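Local atomic coordinates of chorismatase (Streptomyces hygroscopicus, PDB entry 4BPS), a protein that hydrolyses chorismate to pyruvate and a dihydroxycyclohexadiene carboxylic acid, a step in making the immunosuppressants FK506 and FK520. Residues Val200-His213 with Pro223-Pro235. Numbering follows the deposited sequence.
Sequences VRINIENPAVLTAH and PPVFARATWLGPP. With 3EB (3-(2-carboxyethyl)benzoic acid), chain B.
F226 lies sandwiched between A212 and the bound 3-(2-carboxyethyl)benzoic acid: the methyl of A212 makes a CH-pi contact over one face, CB 3.8 Å from the ring centroid, and the ligand's own ring covers the opposite face. A chi1 of 58° puts CG between the backbone N and the carbonyl carbon, and the ring lies between methyl and ligand. Were F226 an alanine, the A212 methyl and the ligand ring would probably face each other across a gap, and the R228 guanidinium would lose the cover of CE2 on one face. On the other face of that guanidinium, V209 CG1 sits over the centre, 3.5 Å from R228 CZ.

The polar edges of R228, an experimentally established substrate-binding residue, are used too. R228 NH1 donates to OXT of the ligand carboxylate (2.8 Å) in the guanidinium plane, while NH2 makes a weak bond to L210 O and also hydrogen-bonds Y215 OH. A water links R228 NE to E205 OE1, too far apart for a salt bridge; it accepts from R228 NE and A212 N and donates to E205 OE1 and F226 O. T211 OG1 adds a direct bond to E205 OE1, from above the carboxylate plane.

Away from this YjgF-fold pocket, strands 201-204 and 229-232 pair antiparallel, ending in a classic beta bulge where I204 O accepts from both R228 N (2.9 Å) and A229 N (3.1 Å). I202 and W231 exchange two backbone bonds, and G233 N donates to V200 O.

On one sheet face T230 OG1 donates to N203 OD1 (2.9 Å), the two side chains lying alongside each other, and is also hydrogen-bonded to A178 N; N203 ND2 turns to A174 O. On the I202, I204 and W231 side, I204 CD1 runs beside W231 CB. V200 CG1 meets the indole edge at W231 CD1 (3.9 Å), and W231 NE1 donates to G233 O.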
loop_
_atom_site.group_PDB
_atom_site.type_symbol
_atom_site.label_atom_id
_atom_site.label_comp_id
_atom_site.label_asym_id
_atom_site.label_seq_id
_atom_site.Cartn_x
_atom_site.Cartn_y
_atom_site.Cartn_z
ATOM N N VAL A 200 1.281 -14.310 -13.437
ATOM C CA VAL A 200 0.308 -14.629 -12.411
ATOM C C VAL A 200 0.109 -13.432 -11.483
ATOM O O VAL A 200 1.078 -12.932 -10.894
ATOM C CB VAL A 200 0.811 -15.818 -11.573
ATOM C CG1 VAL A 200 -0.213 -16.191 -10.501
ATOM C CG2 VAL A 200 1.128 -17.010 -12.476
ATOM N N ARG A 201 -1.137 -12.990 -11.345
ATOM C CA ARG A 201 -1.492 -11.931 -10.416
ATOM C C ARG A 201 -2.865 -12.322 -9.896
ATOM O O ARG A 201 -3.869 -12.231 -10.612
ATOM C CB ARG A 201 -1.511 -10.561 -11.111
ATOM C CG ARG A 201 -1.738 -9.355 -10.168
ATOM C CD ARG A 201 -3.225 -9.125 -9.752
ATOM N NE ARG A 201 -4.233 -9.250 -10.836
ATOM C CZ ARG A 201 -4.536 -8.270 -11.686
ATOM N NH1 ARG A 201 -3.958 -7.068 -11.533
ATOM N NH2 ARG A 201 -5.491 -8.398 -12.631
ATOM N N ILE A 202 -2.903 -12.829 -8.663
ATOM C CA ILE A 202 -4.136 -13.370 -8.077
ATOM C C ILE A 202 -4.558 -12.483 -6.919
ATOM O O ILE A 202 -3.852 -12.361 -5.924
ATOM C CB ILE A 202 -3.930 -14.817 -7.586
ATOM C CG1 ILE A 202 -3.549 -15.750 -8.744
ATOM C CG2 ILE A 202 -5.211 -15.321 -6.899
ATOM C CD1 ILE A 202 -3.011 -17.109 -8.285
ATOM N N ASN A 203 -5.711 -11.843 -7.053
ATOM C CA ASN A 203 -6.237 -11.008 -5.972
ATOM C C ASN A 203 -7.014 -11.888 -5.008
ATOM O O ASN A 203 -7.777 -12.773 -5.417
ATOM C CB ASN A 203 -7.069 -9.876 -6.550
ATOM C CG ASN A 203 -6.213 -8.874 -7.290
ATOM O OD1 ASN A 203 -5.069 -8.639 -6.924
ATOM N ND2 ASN A 203 -6.761 -8.291 -8.347
ATOM N N ILE A 204 -6.813 -11.631 -3.722
ATOM C CA ILE A 204 -7.287 -12.493 -2.656
ATOM C C ILE A 204 -8.185 -11.711 -1.718
ATOM O O ILE A 204 -7.839 -10.603 -1.275
ATOM C CB ILE A 204 -6.067 -13.080 -1.884
ATOM C CG1 ILE A 204 -5.202 -13.902 -2.859
ATOM C CG2 ILE A 204 -6.524 -13.933 -0.716
ATOM C CD1 ILE A 204 -3.741 -14.057 -2.419
ATOM N N GLU A 205 -9.332 -12.313 -1.400
ATOM C CA GLU A 205 -10.263 -11.754 -0.414
ATOM C C GLU A 205 -10.108 -12.461 0.937
ATOM O O GLU A 205 -9.427 -13.490 1.042
ATOM C CB GLU A 205 -11.713 -11.846 -0.910
ATOM C CG GLU A 205 -11.961 -10.998 -2.147
ATOM C CD GLU A 205 -11.710 -9.516 -1.897
ATOM O OE1 GLU A 205 -12.449 -8.885 -1.094
ATOM O OE2 GLU A 205 -10.741 -8.974 -2.482
ATOM N N ASN A 206 -10.752 -11.904 1.962
ATOM C CA ASN A 206 -10.723 -12.424 3.345
ATOM C C ASN A 206 -12.116 -12.926 3.654
ATOM O O ASN A 206 -13.044 -12.151 3.598
ATOM C CB ASN A 206 -10.390 -11.251 4.303
ATOM C CG ASN A 206 -10.470 -11.593 5.817
ATOM O OD1 ASN A 206 -11.209 -12.468 6.272
ATOM N ND2 ASN A 206 -9.687 -10.843 6.602
ATOM N N PRO A 207 -12.292 -14.207 4.014
ATOM C CA PRO A 207 -13.652 -14.760 4.179
ATOM C C PRO A 207 -14.613 -14.165 5.220
ATOM O O PRO A 207 -15.820 -14.456 5.214
ATOM C CB PRO A 207 -13.370 -16.212 4.605
ATOM C CG PRO A 207 -12.062 -16.519 4.239
ATOM C CD PRO A 207 -11.263 -15.253 4.131
ATOM N N ALA A 208 -14.081 -13.395 6.144
ATOM C CA ALA A 208 -14.919 -12.729 7.171
ATOM C C ALA A 208 -14.914 -11.208 7.024
ATOM O O ALA A 208 -15.309 -10.496 7.964
ATOM C CB ALA A 208 -14.450 -13.134 8.564
ATOM N N VAL A 209 -14.477 -10.717 5.859
ATOM C CA VAL A 209 -14.432 -9.274 5.619
ATOM C C VAL A 209 -15.092 -9.017 4.283
ATOM O O VAL A 209 -14.810 -9.699 3.291
ATOM C CB VAL A 209 -12.980 -8.735 5.658
ATOM C CG1 VAL A 209 -12.920 -7.268 5.244
ATOM C CG2 VAL A 209 -12.409 -8.890 7.082
ATOM N N LEU A 210 -15.987 -8.037 4.260
ATOM C CA LEU A 210 -16.706 -7.717 3.047
ATOM C C LEU A 210 -15.750 -7.117 2.004
ATOM O O LEU A 210 -14.921 -6.267 2.316
ATOM C CB LEU A 210 -17.819 -6.717 3.379
ATOM C CG LEU A 210 -18.802 -6.365 2.255
ATOM C CD1 LEU A 210 -19.559 -7.584 1.724
ATOM C CD2 LEU A 210 -19.773 -5.300 2.742
ATOM N N THR A 211 -15.902 -7.537 0.751
ATOM C CA THR A 211 -15.145 -6.947 -0.355
ATOM C C THR A 211 -15.347 -5.439 -0.379
ATOM O O THR A 211 -16.487 -4.958 -0.301
ATOM C CB THR A 211 -15.600 -7.606 -1.650
ATOM O OG1 THR A 211 -15.192 -8.980 -1.605
ATOM C CG2 THR A 211 -15.002 -6.967 -2.884
ATOM N N ALA A 212 -14.241 -4.700 -0.468
ATOM C CA ALA A 212 -14.262 -3.244 -0.282
ATOM C C ALA A 212 -15.285 -2.569 -1.196
ATOM O O ALA A 212 -16.057 -1.715 -0.736
ATOM C CB ALA A 212 -12.857 -2.672 -0.473
ATOM N N HIS A 213 -15.288 -2.931 -2.488
ATOM C CA HIS A 213 -16.194 -2.212 -3.386
ATOM C C HIS A 213 -17.650 -2.631 -3.236
ATOM O O HIS A 213 -18.523 -2.073 -3.895
ATOM C CB HIS A 213 -15.714 -2.230 -4.845
ATOM C CG HIS A 213 -15.762 -3.547 -5.532
ATOM N ND1 HIS A 213 -14.715 -4.450 -5.500
ATOM C CD2 HIS A 213 -16.701 -4.065 -6.359
ATOM C CE1 HIS A 213 -15.040 -5.495 -6.245
ATOM N NE2 HIS A 213 -16.232 -5.287 -6.782
ATOM N N PRO A 223 -17.721 3.611 -2.883
ATOM C CA PRO A 223 -16.971 2.714 -1.992
ATOM C C PRO A 223 -15.496 2.685 -2.332
ATOM O O PRO A 223 -15.074 3.002 -3.460
ATOM C CB PRO A 223 -17.601 1.341 -2.260
ATOM C CG PRO A 223 -18.112 1.445 -3.629
ATOM C CD PRO A 223 -18.593 2.866 -3.798
ATOM N N PRO A 224 -14.687 2.282 -1.351
ATOM C CA PRO A 224 -13.299 1.934 -1.663
ATOM C C PRO A 224 -13.246 0.745 -2.600
ATOM O O PRO A 224 -14.254 0.049 -2.788
ATOM C CB PRO A 224 -12.682 1.592 -0.296
ATOM C CG PRO A 224 -13.779 1.624 0.682
ATOM C CD PRO A 224 -15.074 1.913 0.015
ATOM N N VAL A 225 -12.084 0.519 -3.213
ATOM C CA VAL A 225 -11.885 -0.654 -4.057
ATOM C C VAL A 225 -10.458 -1.112 -3.891
ATOM O O VAL A 225 -9.537 -0.307 -4.001
ATOM C CB VAL A 225 -12.229 -0.354 -5.532
ATOM C CG1 VAL A 225 -11.441 0.858 -6.085
ATOM C CG2 VAL A 225 -12.009 -1.567 -6.406
ATOM N N PHE A 226 -10.296 -2.392 -3.571
ATOM C CA PHE A 226 -8.982 -3.019 -3.363
ATOM C C PHE A 226 -9.174 -4.467 -2.937
ATOM O O PHE A 226 -10.186 -4.805 -2.307
ATOM C CB PHE A 226 -8.093 -2.282 -2.323
ATOM C CG PHE A 226 -8.701 -2.149 -0.950
ATOM C CD1 PHE A 226 -9.489 -1.053 -0.608
ATOM C CD2 PHE A 226 -8.466 -3.110 0.018
ATOM C CE1 PHE A 226 -10.029 -0.929 0.648
ATOM C CE2 PHE A 226 -9.008 -2.994 1.281
ATOM C CZ PHE A 226 -9.806 -1.915 1.592
ATOM N N ALA A 227 -8.165 -5.288 -3.215
ATOM C CA ALA A 227 -8.133 -6.667 -2.740
ATOM C C ALA A 227 -7.521 -6.715 -1.348
ATOM O O ALA A 227 -6.817 -5.789 -0.951
ATOM C CB ALA A 227 -7.308 -7.519 -3.681
ATOM N N ARG A 228 -7.727 -7.812 -0.617
ATOM C CA ARG A 228 -7.174 -7.925 0.743
ATOM C C ARG A 228 -5.707 -8.421 0.735
ATOM O O ARG A 228 -4.954 -8.183 1.697
ATOM C CB ARG A 228 -8.079 -8.802 1.627
ATOM C CG ARG A 228 -9.498 -8.264 1.699
ATOM C CD ARG A 228 -9.556 -6.920 2.396
ATOM N NE ARG A 228 -10.874 -6.311 2.237
ATOM C CZ ARG A 228 -11.282 -5.266 2.952
ATOM N NH1 ARG A 228 -10.493 -4.726 3.869
ATOM N NH2 ARG A 228 -12.498 -4.772 2.744
ATOM N N ALA A 229 -5.288 -9.070 -0.352
ATOM C CA ALA A 229 -3.874 -9.446 -0.592
ATOM C C ALA A 229 -3.759 -9.752 -2.088
ATOM O O ALA A 229 -4.794 -9.918 -2.768
ATOM C CB ALA A 229 -3.489 -10.657 0.243
ATOM N N THR A 230 -2.530 -9.831 -2.597
ATOM C CA THR A 230 -2.295 -10.216 -3.971
ATOM C C THR A 230 -1.098 -11.148 -4.014
ATOM O O THR A 230 -0.047 -10.838 -3.432
ATOM C CB THR A 230 -1.991 -8.978 -4.853
ATOM O OG1 THR A 230 -3.155 -8.129 -4.851
ATOM C CG2 THR A 230 -1.634 -9.359 -6.286
ATOM N N TRP A 231 -1.259 -12.283 -4.693
ATOM C CA TRP A 231 -0.142 -13.167 -5.020
ATOM C C TRP A 231 0.390 -12.762 -6.391
ATOM O O TRP A 231 -0.378 -12.704 -7.359
ATOM C CB TRP A 231 -0.584 -14.645 -5.053
ATOM C CG TRP A 231 0.563 -15.492 -5.519
ATOM C CD1 TRP A 231 0.902 -15.797 -6.820
ATOM C CD2 TRP A 231 1.610 -16.034 -4.709
ATOM N NE1 TRP A 231 2.085 -16.526 -6.851
ATOM C CE2 TRP A 231 2.538 -16.681 -5.568
ATOM C CE3 TRP A 231 1.849 -16.046 -3.335
ATOM C CZ2 TRP A 231 3.670 -17.327 -5.082
ATOM C CZ3 TRP A 231 2.982 -16.677 -2.863
ATOM C CH2 TRP A 231 3.864 -17.315 -3.729
ATOM N N LEU A 232 1.696 -12.532 -6.477
ATOM C CA LEU A 232 2.315 -12.091 -7.730
ATOM C C LEU A 232 3.461 -13.010 -8.090
ATOM O O LEU A 232 4.403 -13.166 -7.305
ATOM C CB LEU A 232 2.863 -10.662 -7.625
ATOM C CG LEU A 232 3.256 -10.005 -8.957
ATOM C CD1 LEU A 232 2.022 -9.635 -9.747
ATOM C CD2 LEU A 232 4.167 -8.798 -8.724
ATOM N N GLY A 233 3.444 -13.567 -9.307
ATOM C CA GLY A 233 4.608 -14.280 -9.812
ATOM C C GLY A 233 4.461 -15.782 -9.774
ATOM O O GLY A 233 3.422 -16.332 -9.427
ATOM N N PRO A 234 5.528 -16.479 -10.172
ATOM C CA PRO A 234 5.488 -17.934 -10.265
ATOM C C PRO A 234 5.390 -18.572 -8.882
ATOM O O PRO A 234 5.698 -17.943 -7.859
ATOM C CB PRO A 234 6.831 -18.285 -10.936
ATOM C CG PRO A 234 7.696 -17.120 -10.739
ATOM C CD PRO A 234 6.816 -15.913 -10.598
ATOM N N PRO A 235 4.931 -19.826 -8.819
ATOM C CA PRO A 235 4.788 -20.484 -7.516
ATOM C C PRO A 235 6.082 -20.445 -6.688
ATOM O O PRO A 235 6.036 -20.213 -5.471
ATOM C CB PRO A 235 4.384 -21.915 -7.894
ATOM C CG PRO A 235 3.662 -21.755 -9.197
ATOM C CD PRO A 235 4.407 -20.659 -9.916
HETATM C C 3EB B . -10.690 -1.177 5.324
HETATM O O 3EB B . -11.593 -0.676 4.645
HETATM C CA 3EB B . -9.709 -0.337 6.092
HETATM O OAB 3EB B . -8.850 2.860 0.495
HETATM O OAD 3EB B . -7.028 1.944 -0.378
HETATM C CAE 3EB B . -7.537 -0.537 3.965
HETATM C CAF 3EB B . -6.771 -0.766 2.828
HETATM C CAG 3EB B . -8.404 0.554 4.028
HETATM C CAH 3EB B . -6.850 0.094 1.746
HETATM C CAL 3EB B . -7.885 2.074 0.576
HETATM C CAM 3EB B . -8.485 1.399 2.920
HETATM C CAN 3EB B . -7.730 1.171 1.770
HETATM O OXT 3EB B . -10.563 -2.453 5.468
HETATM C C2 3EB B . -9.215 0.874 5.274
HETATM O O HOH W 1 -11.736 -6.294 -0.534
HETATM O O HOH W 2 -11.786 -6.880 -4.128
HETATM O O HOH W 3 -12.738 -4.074 -3.602
#